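Local coordinates for protein cellulosomal scaffoldin (Bacteroides cellulosolvens, PDB 2XBT) that carries in this piece a family 3b carbohydrate-binding module of a secreted cellulosome scaffold, which probably binds cellulose, at residues M30-T35 and S43-R48; V66-A71 and G96-A101; N17-A20 and I26-N29; V117-A120 and N124-Q127. All coordinates share one frame; numbering follows the deposited sequence.

Interaction 1 (M30-T35 and S43-R48). With NO3 (nitrate ion), chain B.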
ATOM      1  N   MET A  30      -4.827  -3.528   3.128  1.00 23.74           N
ATOM      2  CA  MET A  30      -3.513  -4.035   3.472  1.00 21.43           C
ATOM      3  C   MET A  30      -3.391  -4.354   4.939  1.00 25.68           C
ATOM      4  O   MET A  30      -3.950  -3.657   5.783  1.00 28.04           O
ATOM      5  CB  MET A  30      -2.459  -3.031   3.065  1.00 21.03           C
ATOM      6  CG  MET A  30      -2.355  -2.964   1.548  1.00 29.75           C
ATOM      7  SD  MET A  30      -1.425  -1.576   0.948  1.00 31.39           S
ATOM      8  CE  MET A  30      -2.344  -0.180   1.566  1.00 24.33           C
ATOM      9  N   LYS A  31      -2.663  -5.419   5.230  1.00 21.56           N
ATOM     10  CA  LYS A  31      -2.289  -5.732   6.592  1.00 23.78           C
ATOM     11  C   LYS A  31      -0.794  -5.814   6.622  1.00 21.49           C
ATOM     12  O   LYS A  31      -0.201  -6.658   5.951  1.00 21.69           O
ATOM     13  CB  LYS A  31      -2.818  -7.101   7.007  1.00 24.80           C
ATOM     14  CG  LYS A  31      -4.146  -7.104   7.691  1.00 36.36           C
ATOM     15  CD  LYS A  31      -4.310  -8.416   8.463  1.00 39.25           C
ATOM     16  CE  LYS A  31      -5.729  -8.621   8.963  1.00 44.07           C
ATOM     17  NZ  LYS A  31      -5.846  -9.909   9.725  1.00 44.18           N
ATOM     18  N   LEU A  32      -0.176  -4.949   7.404  1.00 18.84           N
ATOM     19  CA  LEU A  32       1.255  -5.000   7.578  1.00 19.15           C
ATOM     20  C   LEU A  32       1.516  -5.711   8.896  1.00 22.21           C
ATOM     21  O   LEU A  32       1.033  -5.270   9.937  1.00 21.39           O
ATOM     22  CB  LEU A  32       1.837  -3.587   7.554  1.00 19.44           C
ATOM     23  CG  LEU A  32       3.337  -3.415   7.841  1.00 22.47           C
ATOM     24  CD1 LEU A  32       4.226  -4.186   6.862  1.00 23.19           C
ATOM     25  CD2 LEU A  32       3.697  -1.930   7.846  1.00 23.46           C
ATOM     26  N   GLN A  33       2.255  -6.819   8.842  1.00 21.45           N
ATOM     27  CA  GLN A  33       2.515  -7.633  10.030  1.00 26.51           C
ATOM     28  C   GLN A  33       3.974  -7.571  10.459  1.00 28.09           C
ATOM     29  O   GLN A  33       4.878  -7.440   9.637  1.00 26.77           O
ATOM     30  CB  GLN A  33       2.154  -9.097   9.772  1.00 26.81           C
ATOM     31  CG  GLN A  33       0.684  -9.371   9.626  1.00 31.83           C
ATOM     32  CD  GLN A  33       0.393 -10.835   9.316  1.00 39.20           C
ATOM     33  OE1 GLN A  33       1.204 -11.523   8.691  1.00 37.03           O
ATOM     34  NE2 GLN A  33      -0.769 -11.314   9.745  1.00 34.44           N
ATOM     35  N   ASN A  34       4.202  -7.680  11.761  1.00 25.62           N
ATOM     36  CA  ASN A  34       5.550  -7.834  12.280  1.00 25.10           C
ATOM     37  C   ASN A  34       5.620  -9.256  12.815  1.00 29.79           C
ATOM     38  O   ASN A  34       4.873  -9.614  13.713  1.00 24.40           O
ATOM     39  CB  ASN A  34       5.808  -6.796  13.373  1.00 25.41           C
ATOM     40  CG  ASN A  34       7.106  -7.038  14.138  1.00 24.82           C
ATOM     41  OD1 ASN A  34       7.986  -7.754  13.682  1.00 25.84           O
ATOM     42  ND2 ASN A  34       7.217  -6.430  15.309  1.00 24.10           N
ATOM     43  N   THR A  35       6.489 -10.076  12.234  1.00 26.00           N
ATOM     44  CA  THR A  35       6.553 -11.490  12.588  1.00 27.65           C
ATOM     45  C   THR A  35       7.613 -11.786  13.648  1.00 26.44           C
ATOM     46  O   THR A  35       7.755 -12.933  14.092  1.00 26.48           O
ATOM     47  CB  THR A  35       6.952 -12.326  11.378  1.00 28.17           C
ATOM     48  OG1 THR A  35       8.259 -11.912  10.955  1.00 33.24           O
ATOM     49  CG2 THR A  35       5.957 -12.138  10.250  1.00 26.77           C
ATOM     50  N   SER A  43       5.213   5.690  12.097  1.00 19.42           N
ATOM     51  CA  SER A  43       5.474   6.987  11.461  1.00 22.99           C
ATOM     52  C   SER A  43       6.635   6.906  10.472  1.00 23.70           C
ATOM     53  O   SER A  43       6.846   7.823   9.667  1.00 23.29           O
ATOM     54  CB  SER A  43       5.754   8.064  12.511  1.00 26.35           C
ATOM     55  OG  SER A  43       7.046   7.899  13.078  1.00 25.70           O
ATOM     56  N   LYS A  44       7.385   5.805  10.524  1.00 21.04           N
ATOM     57  CA  LYS A  44       8.510   5.613   9.620  1.00 22.09           C
ATOM     58  C   LYS A  44       8.194   4.693   8.455  1.00 21.06           C
ATOM     59  O   LYS A  44       9.060   4.405   7.648  1.00 19.77           O
ATOM     60  CB  LYS A  44       9.727   5.085  10.370  1.00 25.07           C
ATOM     61  CG  LYS A  44      10.255   6.052  11.403  1.00 27.29           C
ATOM     62  CD  LYS A  44      11.472   5.470  12.095  1.00 35.59           C
ATOM     63  CE  LYS A  44      12.143   6.521  12.957  1.00 44.37           C
ATOM     64  NZ  LYS A  44      11.160   7.091  13.903  1.00 41.02           N
ATOM     65  N   ILE A  45       6.952   4.239   8.370  1.00 18.44           N
ATOM     66  CA  ILE A  45       6.541   3.352   7.289  1.00 19.23           C
ATOM     67  C   ILE A  45       5.933   4.151   6.133  1.00 20.16           C
ATOM     68  O   ILE A  45       5.111   5.039   6.345  1.00 20.49           O
ATOM     69  CB  ILE A  45       5.478   2.356   7.778  1.00 20.41           C
ATOM     70  CG1 ILE A  45       6.079   1.312   8.739  1.00 21.66           C
ATOM     71  CG2 ILE A  45       4.780   1.687   6.593  1.00 18.95           C
ATOM     72  CD1 ILE A  45       6.865   0.212   8.054  1.00 18.26           C
ATOM     73  N   THR A  46       6.342   3.831   4.911  1.00 17.74           N
ATOM     74  CA  THR A  46       5.636   4.301   3.725  1.00 18.58           C
ATOM     75  C   THR A  46       5.309   3.116   2.841  1.00 21.98           C
ATOM     76  O   THR A  46       6.021   2.092   2.844  1.00 18.58           O
ATOM     77  CB  THR A  46       6.458   5.340   2.928  1.00 23.34           C
ATOM     78  OG1 THR A  46       7.772   4.829   2.685  1.00 27.20           O
ATOM     79  CG2 THR A  46       6.583   6.600   3.729  1.00 26.40           C
ATOM     80  N   ILE A  47       4.208   3.234   2.101  1.00 20.41           N
ATOM     81  CA  ILE A  47       3.796   2.184   1.189  1.00 18.23           C
ATOM     82  C   ILE A  47       3.596   2.809  -0.172  1.00 17.98           C
ATOM     83  O   ILE A  47       3.037   3.900  -0.266  1.00 18.56           O
ATOM     84  CB  ILE A  47       2.500   1.553   1.666  1.00 18.80           C
ATOM     85  CG1 ILE A  47       2.736   0.903   3.026  1.00 17.23           C
ATOM     86  CG2 ILE A  47       2.009   0.492   0.657  1.00 17.56           C
ATOM     87  CD1 ILE A  47       1.456   0.460   3.721  1.00 17.38           C
ATOM     88  N   ARG A  48       4.069   2.148  -1.226  1.00 16.65           N
ATOM     89  CA  ARG A  48       3.862   2.695  -2.566  1.00 17.23           C
ATOM     90  C   ARG A  48       3.110   1.715  -3.431  1.00 15.26           C
ATOM     91  O   ARG A  48       3.453   0.533  -3.501  1.00 17.05           O
ATOM     92  CB  ARG A  48       5.188   3.053  -3.239  1.00 18.87           C
ATOM     93  CG  ARG A  48       5.963   4.132  -2.497  1.00 18.55           C
ATOM     94  CD  ARG A  48       7.293   4.433  -3.182  1.00 21.12           C
ATOM     95  NE  ARG A  48       7.899   5.613  -2.584  1.00 23.91           N
ATOM     96  CZ  ARG A  48       8.935   6.283  -3.077  1.00 31.44           C
ATOM     97  NH1 ARG A  48       9.509   5.910  -4.212  1.00 31.12           N
ATOM     98  NH2 ARG A  48       9.388   7.348  -2.431  1.00 33.13           N
TER
HETATM   99  N   NO3 B1161      12.379   8.156  -3.800  1.00 47.55           N
HETATM  100  O1  NO3 B1161      13.151   8.080  -2.635  1.00 54.57           O
HETATM  101  O2  NO3 B1161      11.494   9.229  -3.980  1.00 50.62           O
HETATM  102  O3  NO3 B1161      12.498   7.157  -4.775  1.00 50.14           O
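L32 and I45 meet tip to tip between two strands that face each other across the core of a β-sandwich. The closest approach is L32 CD2 to I45 CD1 at 3.8 Å, and the same leucine methyl also lies 4.0 Å from I45 CG2, so it is held between the two branches of the isoleucine. Two residues along each strand the pattern returns: M30 SD sits 4.0 Å from I47 CG2. In L32 the CG stands anti to the backbone N (chi1 175°), which sends CD2 across the gap. No hydrogen bond spans the segments; with the CA atoms of each facing pair 9.9 Å apart, this is face-to-face packing of two sheets. On the outer side of strand 45-51, R48 turns the edge of its guanidinium to a nitrate ion, probably from the crystallisation liquor, through weak bonds from NH1 to O3 (3.3 Å) and from NH2 to O2 (3.2 Å). R48 NE also pairs with E90, and Y149 makes a cation-pi contact; an alanine here would probably leave the E90 carboxylate without its positive mate and Y149 without its cation. I113 of strand 110-119 touches both M30 and I47, while I91 and L93 of strand 85-93 pack on M30 and I45, and L10 and L12 of strand 10-15, which pairs with strand 22-34, touch I45 and M30.

Interaction 2 (V66-A71 and G96-A101)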
ATOM      1  N   VAL A  66      -8.083   2.596   9.286  1.00 24.75           N
ATOM      2  CA  VAL A  66      -6.704   2.344   9.676  1.00 23.60           C
ATOM      3  C   VAL A  66      -6.736   1.919  11.131  1.00 28.61           C
ATOM      4  O   VAL A  66      -7.151   2.697  11.992  1.00 28.22           O
ATOM      5  CB  VAL A  66      -5.834   3.591   9.524  1.00 23.40           C
ATOM      6  CG1 VAL A  66      -4.390   3.264   9.867  1.00 25.20           C
ATOM      7  CG2 VAL A  66      -5.952   4.155   8.108  1.00 26.63           C
ATOM      8  N   SER A  67      -6.320   0.687  11.402  1.00 25.01           N
ATOM      9  CA  SER A  67      -6.512   0.096  12.727  1.00 26.16           C
ATOM     10  C   SER A  67      -5.633   0.716  13.812  1.00 24.97           C
ATOM     11  O   SER A  67      -5.961   0.639  14.995  1.00 26.97           O
ATOM     12  CB  SER A  67      -6.314  -1.417  12.683  1.00 26.89           C
ATOM     13  OG  SER A  67      -4.962  -1.757  12.449  1.00 23.76           O
ATOM     14  N   ILE A  68      -4.516   1.315  13.417  1.00 22.41           N
ATOM     15  CA  ILE A  68      -3.649   2.028  14.350  1.00 28.81           C
ATOM     16  C   ILE A  68      -3.240   3.347  13.732  1.00 30.21           C
ATOM     17  O   ILE A  68      -2.709   3.366  12.625  1.00 28.52           O
ATOM     18  CB  ILE A  68      -2.349   1.250  14.650  1.00 24.66           C
ATOM     19  CG1 ILE A  68      -2.650  -0.170  15.121  1.00 27.06           C
ATOM     20  CG2 ILE A  68      -1.483   2.017  15.653  1.00 28.98           C
ATOM     21  CD1 ILE A  68      -1.385  -0.995  15.342  1.00 24.78           C
ATOM     22  N   GLY A  69      -3.482   4.443  14.452  1.00 23.57           N
ATOM     23  CA  GLY A  69      -3.161   5.778  13.979  1.00 21.20           C
ATOM     24  C   GLY A  69      -4.014   6.215  12.799  1.00 24.66           C
ATOM     25  O   GLY A  69      -5.239   6.017  12.783  1.00 29.00           O
ATOM     26  N   SER A  70      -3.355   6.795  11.799  1.00 26.58           N
ATOM     27  CA  SER A  70      -4.026   7.303  10.609  1.00 26.56           C
ATOM     28  C   SER A  70      -3.097   7.257   9.395  1.00 29.08           C
ATOM     29  O   SER A  70      -1.878   7.151   9.530  1.00 23.43           O
ATOM     30  CB  SER A  70      -4.491   8.743  10.829  1.00 25.58           C
ATOM     31  OG  SER A  70      -3.374   9.589  11.020  1.00 28.77           O
ATOM     32  N   ALA A  71      -3.690   7.358   8.212  1.00 24.32           N
ATOM     33  CA  ALA A  71      -2.941   7.290   6.964  1.00 25.15           C
ATOM     34  C   ALA A  71      -3.273   8.483   6.089  1.00 24.03           C
ATOM     35  O   ALA A  71      -4.402   8.973   6.106  1.00 27.23           O
ATOM     36  CB  ALA A  71      -3.291   6.010   6.233  1.00 23.55           C
ATOM     37  N   GLY A  96       1.833   5.678  16.130  1.00 29.37           N
ATOM     38  CA  GLY A  96       1.594   4.360  16.676  1.00 26.89           C
ATOM     39  C   GLY A  96       2.745   3.411  16.421  1.00 23.57           C
ATOM     40  O   GLY A  96       3.722   3.730  15.736  1.00 21.69           O
ATOM     41  N   THR A  97       2.614   2.219  16.977  1.00 24.57           N
ATOM     42  CA  THR A  97       3.708   1.275  17.000  1.00 25.05           C
ATOM     43  C   THR A  97       3.231  -0.104  16.600  1.00 21.72           C
ATOM     44  O   THR A  97       2.165  -0.551  17.019  1.00 26.73           O
ATOM     45  CB  THR A  97       4.284   1.195  18.431  1.00 30.79           C
ATOM     46  OG1 THR A  97       4.845   2.468  18.791  1.00 37.35           O
ATOM     47  CG2 THR A  97       5.353   0.127  18.529  1.00 29.48           C
ATOM     48  N   LEU A  98       4.012  -0.768  15.763  1.00 22.06           N
ATOM     49  CA  LEU A  98       3.850  -2.191  15.564  1.00 21.94           C
ATOM     50  C   LEU A  98       4.650  -2.893  16.644  1.00 23.26           C
ATOM     51  O   LEU A  98       5.879  -2.808  16.657  1.00 23.78           O
ATOM     52  CB  LEU A  98       4.380  -2.611  14.199  1.00 23.32           C
ATOM     53  CG  LEU A  98       3.392  -2.618  13.054  1.00 27.91           C
ATOM     54  CD1 LEU A  98       3.963  -3.489  11.937  1.00 23.08           C
ATOM     55  CD2 LEU A  98       2.024  -3.133  13.511  1.00 29.37           C
ATOM     56  N   GLY A  99       3.951  -3.553  17.556  1.00 24.09           N
ATOM     57  CA  GLY A  99       4.594  -4.243  18.659  1.00 23.80           C
ATOM     58  C   GLY A  99       5.189  -5.570  18.242  1.00 27.40           C
ATOM     59  O   GLY A  99       5.025  -6.015  17.102  1.00 22.80           O
ATOM     60  N   ALA A 100       5.897  -6.208  19.170  1.00 26.57           N
ATOM     61  CA  ALA A 100       6.443  -7.538  18.922  1.00 25.20           C
ATOM     62  C   ALA A 100       5.334  -8.565  18.753  1.00 24.87           C
ATOM     63  O   ALA A 100       4.320  -8.519  19.440  1.00 23.94           O
ATOM     64  CB  ALA A 100       7.334  -7.948  20.065  1.00 26.81           C
ATOM     65  N   ALA A 101       5.557  -9.514  17.850  1.00 24.27           N
ATOM     66  CA  ALA A 101       4.640 -10.630  17.673  1.00 24.23           C
ATOM     67  C   ALA A 101       4.423 -11.336  19.013  1.00 27.54           C
ATOM     68  O   ALA A 101       5.381 -11.646  19.725  1.00 26.16           O
ATOM     69  CB  ALA A 101       5.200 -11.607  16.629  1.00 26.91           C
TER
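At one end of the β-sandwich, the loop joining strands 59-66 and 71-82 packs against the short strand 97-98, which pairs antiparallel with strand 40-41 as a small two-stranded sheet. I68 carries the contact from the loop side. Its two branches divide the work: CG2 lies 4.0 Å from G96 CA, and CD1 reaches further along the segment to sit 4.0 Å from T97 O. The CG2 branch stands anti to the backbone N, with CG1 anti to the carbonyl carbon (chi1 -54°), and the extended second torsion carries CD1 out toward the strand. G96 matters by what it lacks, since a CB at this position would clash with I68 CG2; its backbone angles are also unfavourable for any residue with a side chain. G69, with a positive phi, turns the loop just after the isoleucine. No hydrogen bond crosses between the segments, and each is tied down elsewhere: S67 bonds to T112 of strand 110-119, while the backbones of G96 and L98 bond to L42 and Y40. L42 touches both I68 and L98, and V111 packs on I68 from the neighbouring strand. The apolar contact ends with I68 CD1 4.4 Å from L98 CD2.

Interaction 3 (N17-A20 and I26-N29). Unlike the reference sequence in segment 26-29: Y27 (reference Cys).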
ATOM      1  N   ASN A  17     -10.710  -6.524  -2.569  1.00 32.68           N
ATOM      2  CA  ASN A  17     -12.130  -6.826  -2.609  1.00 36.27           C
ATOM      3  C   ASN A  17     -12.507  -7.550  -3.896  1.00 36.85           C
ATOM      4  O   ASN A  17     -13.639  -7.441  -4.369  1.00 44.92           O
ATOM      5  CB  ASN A  17     -12.946  -5.538  -2.476  1.00 38.61           C
ATOM      6  CG  ASN A  17     -12.799  -4.890  -1.108  1.00 47.93           C
ATOM      7  OD1 ASN A  17     -12.347  -5.528  -0.153  1.00 46.16           O
ATOM      8  ND2 ASN A  17     -13.191  -3.618  -1.005  1.00 48.16           N
ATOM      9  N   GLY A  18     -11.548  -8.276  -4.463  1.00 33.98           N
ATOM     10  CA  GLY A  18     -11.757  -8.988  -5.714  1.00 36.71           C
ATOM     11  C   GLY A  18     -11.921  -8.087  -6.931  1.00 34.50           C
ATOM     12  O   GLY A  18     -12.329  -8.552  -7.999  1.00 32.72           O
ATOM     13  N   ALA A  19     -11.600  -6.804  -6.782  1.00 29.86           N
ATOM     14  CA  ALA A  19     -11.737  -5.859  -7.889  1.00 27.77           C
ATOM     15  C   ALA A  19     -11.190  -6.393  -9.216  1.00 31.19           C
ATOM     16  O   ALA A  19     -10.120  -7.009  -9.268  1.00 31.97           O
ATOM     17  CB  ALA A  19     -11.092  -4.531  -7.556  1.00 27.75           C
ATOM     18  N   ALA A  20     -11.940  -6.152 -10.290  1.00 29.49           N
ATOM     19  CA  ALA A  20     -11.525  -6.555 -11.631  1.00 30.93           C
ATOM     20  C   ALA A  20     -10.646  -5.486 -12.269  1.00 29.17           C
ATOM     21  O   ALA A  20     -10.559  -4.367 -11.776  1.00 28.15           O
ATOM     22  CB  ALA A  20     -12.749  -6.806 -12.504  1.00 36.90           C
ATOM     23  N   ILE A  26      -9.686   2.337  -7.414  1.00 20.93           N
ATOM     24  CA  ILE A  26      -8.685   1.381  -6.983  1.00 24.23           C
ATOM     25  C   ILE A  26      -8.939   1.020  -5.527  1.00 24.90           C
ATOM     26  O   ILE A  26      -9.068   1.918  -4.693  1.00 23.16           O
ATOM     27  CB  ILE A  26      -7.257   1.966  -7.084  1.00 21.41           C
ATOM     28  CG1 ILE A  26      -6.983   2.490  -8.501  1.00 22.24           C
ATOM     29  CG2 ILE A  26      -6.241   0.923  -6.690  1.00 19.37           C
ATOM     30  CD1 ILE A  26      -5.589   3.117  -8.653  1.00 20.21           C
ATOM     31  N   TYR A  27      -8.998  -0.277  -5.224  1.00 22.12           N
ATOM     32  CA  TYR A  27      -9.129  -0.737  -3.840  1.00 24.92           C
ATOM     33  C   TYR A  27      -7.803  -1.243  -3.305  1.00 22.07           C
ATOM     34  O   TYR A  27      -7.130  -2.043  -3.966  1.00 22.54           O
ATOM     35  CB  TYR A  27     -10.156  -1.850  -3.722  1.00 25.51           C
ATOM     36  CG  TYR A  27     -11.544  -1.414  -4.079  1.00 30.65           C
ATOM     37  CD1 TYR A  27     -12.453  -1.045  -3.095  1.00 31.71           C
ATOM     38  CD2 TYR A  27     -11.943  -1.358  -5.404  1.00 27.76           C
ATOM     39  CE1 TYR A  27     -13.732  -0.632  -3.428  1.00 31.27           C
ATOM     40  CE2 TYR A  27     -13.218  -0.958  -5.749  1.00 32.85           C
ATOM     41  CZ  TYR A  27     -14.105  -0.590  -4.761  1.00 35.99           C
ATOM     42  OH  TYR A  27     -15.370  -0.189  -5.108  1.00 39.67           O
ATOM     43  N   MET A  28      -7.446  -0.792  -2.107  1.00 20.38           N
ATOM     44  CA  MET A  28      -6.226  -1.221  -1.441  1.00 22.24           C
ATOM     45  C   MET A  28      -6.526  -1.576   0.001  1.00 23.12           C
ATOM     46  O   MET A  28      -6.706  -0.690   0.823  1.00 24.68           O
ATOM     47  CB  MET A  28      -5.203  -0.085  -1.416  1.00 24.82           C
ATOM     48  CG  MET A  28      -4.491   0.186  -2.720  1.00 30.71           C
ATOM     49  SD  MET A  28      -3.809   1.863  -2.658  1.00 34.32           S
ATOM     50  CE  MET A  28      -5.340   2.761  -2.693  1.00 29.86           C
ATOM     51  N   ASN A  29      -6.560  -2.862   0.309  1.00 23.08           N
ATOM     52  CA  ASN A  29      -6.729  -3.288   1.685  1.00 26.40           C
ATOM     53  C   ASN A  29      -5.482  -4.026   2.091  1.00 26.30           C
ATOM     54  O   ASN A  29      -5.112  -5.032   1.479  1.00 26.00           O
ATOM     55  CB  ASN A  29      -7.927  -4.208   1.824  1.00 25.72           C
ATOM     56  CG  ASN A  29      -9.197  -3.584   1.317  1.00 28.74           C
ATOM     57  OD1 ASN A  29      -9.537  -2.453   1.668  1.00 32.29           O
ATOM     58  ND2 ASN A  29      -9.915  -4.321   0.479  1.00 33.16           N
TER
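The backbone of the 17-20 loop runs beside strand 22-34, with the CA atoms of N17 and Y27 6.9 Å apart, as the connection of a β-hairpin between the antiparallel strands 10-15 and 22-34 of the β-sandwich. N17 and G18 both take positive phi angles in this turn. Y27, which differs from the cysteine of the reference sequence, starts out toward the loop, and its ring is met obliquely by two groups from one side of its plane: N17 ND2 comes within 3.4 Å of Y27 CD1, while A19 CB packs 3.9 Å from Y27 CD2. The side chains of N17 and Y27 cross at about a right angle, with the amide plane 54° from that of the ring. The tyrosine hydroxyl is engaged beyond the contact, with Q25 as the main partner and a weaker bond to N24. The loop has further ties of its own, as A19 O bonds to Y133 and S136. M28 and I26 point away from the loop and pack on V117 and Y49 in the interior. The side chains of N17 and N29 also cross at about a right angle, their amide planes 40° apart, and N17 OD1 lies 2.8 Å from N29 ND2.

Interaction 4 (V117-A120 and N124-Q127); sequences VAKA and NVDQ
K119 extends its aliphatic chain past V125, the two side chains running alongside one another and pointing opposite ways, and CE comes to 4.1 Å from V125 CG1. Beyond that apolar touch the ammonium group reaches the backbone of the other segment, where K119 NZ donates a hydrogen bond to N124 O at 3.0 Å. The bond arrives at a C=O...N angle of 145°, with the donor tilted 34° from the carbonyl plane. CE itself lies 3.5 Å from N124 O, so the end of the lysine rests close against the peptide as well as bonding to it. This reach depends on a chain fully extended beyond CG, with CG anti to the carbonyl carbon (chi1 -48°). In V125, CG1 is likewise anti to the carbonyl carbon, and it is this methyl that meets the lysine. D54 lies further off as a long, weak ion-pair partner of NZ, and L59 and K57 touch the K119 side chain. A methionine in its place would probably leave N124 O without this hydrogen bond and remove the weak, distant charge pairing with D54. The backbones of the two segments stay apart, with the CA atoms of K119 and N124 7.5 Å from each other, and each bonds instead to strand 22-34, V117 to I26 and V125 to S23. The arrangement thus joins strand 110-119 to the short strand 125-126 through a lysine side chain, at the surface of an antiparallel sheet in the β-sandwich of this CBM3 module.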
ATOM      1  N   VAL A 117      -8.698   4.721  -4.145  1.00 24.07           N
ATOM      2  CA  VAL A 117      -8.334   5.846  -4.991  1.00 23.57           C
ATOM      3  C   VAL A 117      -9.332   5.974  -6.149  1.00 28.88           C
ATOM      4  O   VAL A 117      -9.638   4.995  -6.845  1.00 29.01           O
ATOM      5  CB  VAL A 117      -6.907   5.731  -5.510  1.00 25.46           C
ATOM      6  CG1 VAL A 117      -6.616   6.839  -6.508  1.00 27.83           C
ATOM      7  CG2 VAL A 117      -5.934   5.803  -4.335  1.00 23.50           C
ATOM      8  N   ALA A 118      -9.855   7.182  -6.321  1.00 28.12           N
ATOM      9  CA  ALA A 118     -10.852   7.458  -7.352  1.00 29.16           C
ATOM     10  C   ALA A 118     -10.603   8.812  -8.020  1.00 35.55           C
ATOM     11  O   ALA A 118      -9.914   9.668  -7.470  1.00 31.20           O
ATOM     12  CB  ALA A 118     -12.249   7.411  -6.762  1.00 31.70           C
ATOM     13  N   LYS A 119     -11.159   8.994  -9.213  1.00 34.84           N
ATOM     14  CA  LYS A 119     -11.110  10.291  -9.877  1.00 39.26           C
ATOM     15  C   LYS A 119     -12.319  11.080  -9.413  1.00 42.77           C
ATOM     16  O   LYS A 119     -13.193  10.530  -8.751  1.00 45.49           O
ATOM     17  CB  LYS A 119     -11.152  10.111 -11.390  1.00 38.29           C
ATOM     18  CG  LYS A 119     -10.186   9.071 -11.896  1.00 35.69           C
ATOM     19  CD  LYS A 119     -10.167   9.025 -13.406  1.00 40.35           C
ATOM     20  CE  LYS A 119      -9.469   7.770 -13.892  1.00 39.10           C
ATOM     21  NZ  LYS A 119      -9.645   7.582 -15.353  1.00 41.06           N
ATOM     22  N   ALA A 120     -12.392  12.361  -9.745  1.00 43.06           N
ATOM     23  CA  ALA A 120     -13.566  13.138  -9.345  1.00 48.13           C
ATOM     24  C   ALA A 120     -14.671  13.118 -10.406  1.00 51.12           C
ATOM     25  O   ALA A 120     -15.849  13.298 -10.093  1.00 53.09           O
ATOM     26  CB  ALA A 120     -13.178  14.567  -9.006  1.00 37.96           C
ATOM     27  N   ASN A 124     -13.949   5.771 -14.727  1.00 34.89           N
ATOM     28  CA  ASN A 124     -13.433   4.538 -14.173  1.00 35.27           C
ATOM     29  C   ASN A 124     -11.953   4.384 -14.435  1.00 36.53           C
ATOM     30  O   ASN A 124     -11.352   5.153 -15.189  1.00 32.56           O
ATOM     31  CB  ASN A 124     -14.194   3.344 -14.752  1.00 34.26           C
ATOM     32  CG  ASN A 124     -15.680   3.447 -14.510  1.00 35.01           C
ATOM     33  OD1 ASN A 124     -16.110   3.699 -13.392  1.00 37.50           O
ATOM     34  ND2 ASN A 124     -16.470   3.290 -15.562  1.00 28.72           N
ATOM     35  N   VAL A 125     -11.382   3.363 -13.812  1.00 32.92           N
ATOM     36  CA  VAL A 125      -9.970   3.094 -13.913  1.00 32.12           C
ATOM     37  C   VAL A 125      -9.757   1.790 -14.660  1.00 33.05           C
ATOM     38  O   VAL A 125     -10.499   0.828 -14.468  1.00 29.83           O
ATOM     39  CB  VAL A 125      -9.352   2.986 -12.506  1.00 34.22           C
ATOM     40  CG1 VAL A 125      -9.494   4.304 -11.771  1.00 30.25           C
ATOM     41  CG2 VAL A 125     -10.021   1.860 -11.725  1.00 34.56           C
ATOM     42  N   ASP A 126      -8.760   1.765 -15.535  1.00 32.24           N
ATOM     43  CA  ASP A 126      -8.315   0.521 -16.141  1.00 33.85           C
ATOM     44  C   ASP A 126      -7.047   0.078 -15.423  1.00 37.16           C
ATOM     45  O   ASP A 126      -5.955   0.594 -15.677  1.00 35.99           O
ATOM     46  CB  ASP A 126      -8.029   0.710 -17.631  1.00 37.24           C
ATOM     47  CG  ASP A 126      -7.342  -0.498 -18.252  1.00 38.72           C
ATOM     48  OD1 ASP A 126      -7.538  -1.628 -17.756  1.00 43.63           O
ATOM     49  OD2 ASP A 126      -6.603  -0.317 -19.239  1.00 49.41           O
ATOM     50  N   GLN A 127      -7.193  -0.880 -14.523  1.00 32.67           N
ATOM     51  CA  GLN A 127      -6.086  -1.270 -13.672  1.00 28.87           C
ATOM     52  C   GLN A 127      -5.194  -2.272 -14.377  1.00 31.79           C
ATOM     53  O   GLN A 127      -4.144  -2.636 -13.859  1.00 27.15           O
ATOM     54  CB  GLN A 127      -6.630  -1.869 -12.386  1.00 29.91           C
ATOM     55  CG  GLN A 127      -7.735  -1.040 -11.775  1.00 28.73           C
ATOM     56  CD  GLN A 127      -8.083  -1.501 -10.381  1.00 27.86           C
ATOM     57  OE1 GLN A 127      -7.466  -1.074  -9.418  1.00 23.98           O
ATOM     58  NE2 GLN A 127      -9.056  -2.390 -10.269  1.00 27.47           N
TER

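In the fold
Along the chain interaction 3 comes first, followed by interactions 1, 2 and 4, each closing before the next opens. Strand 22-34 carries both interaction 3 and interaction 1, whose centres lie about 18 Å apart on opposite sides of the chain's centre. Interaction 2 sits about 9 Å from interaction 1, centre to centre, and touches it where N34 ND2 lies 2.9 Å from G99 O. At the other end, interactions 3 and 4 are about 11 Å apart between centres and meet where strand 22-34 pairs with strand 110-119. Interactions 2 and 4 lie farthest apart, about 28 Å between centres. Together the contacts join the core to loops at both ends of one CBM3 module.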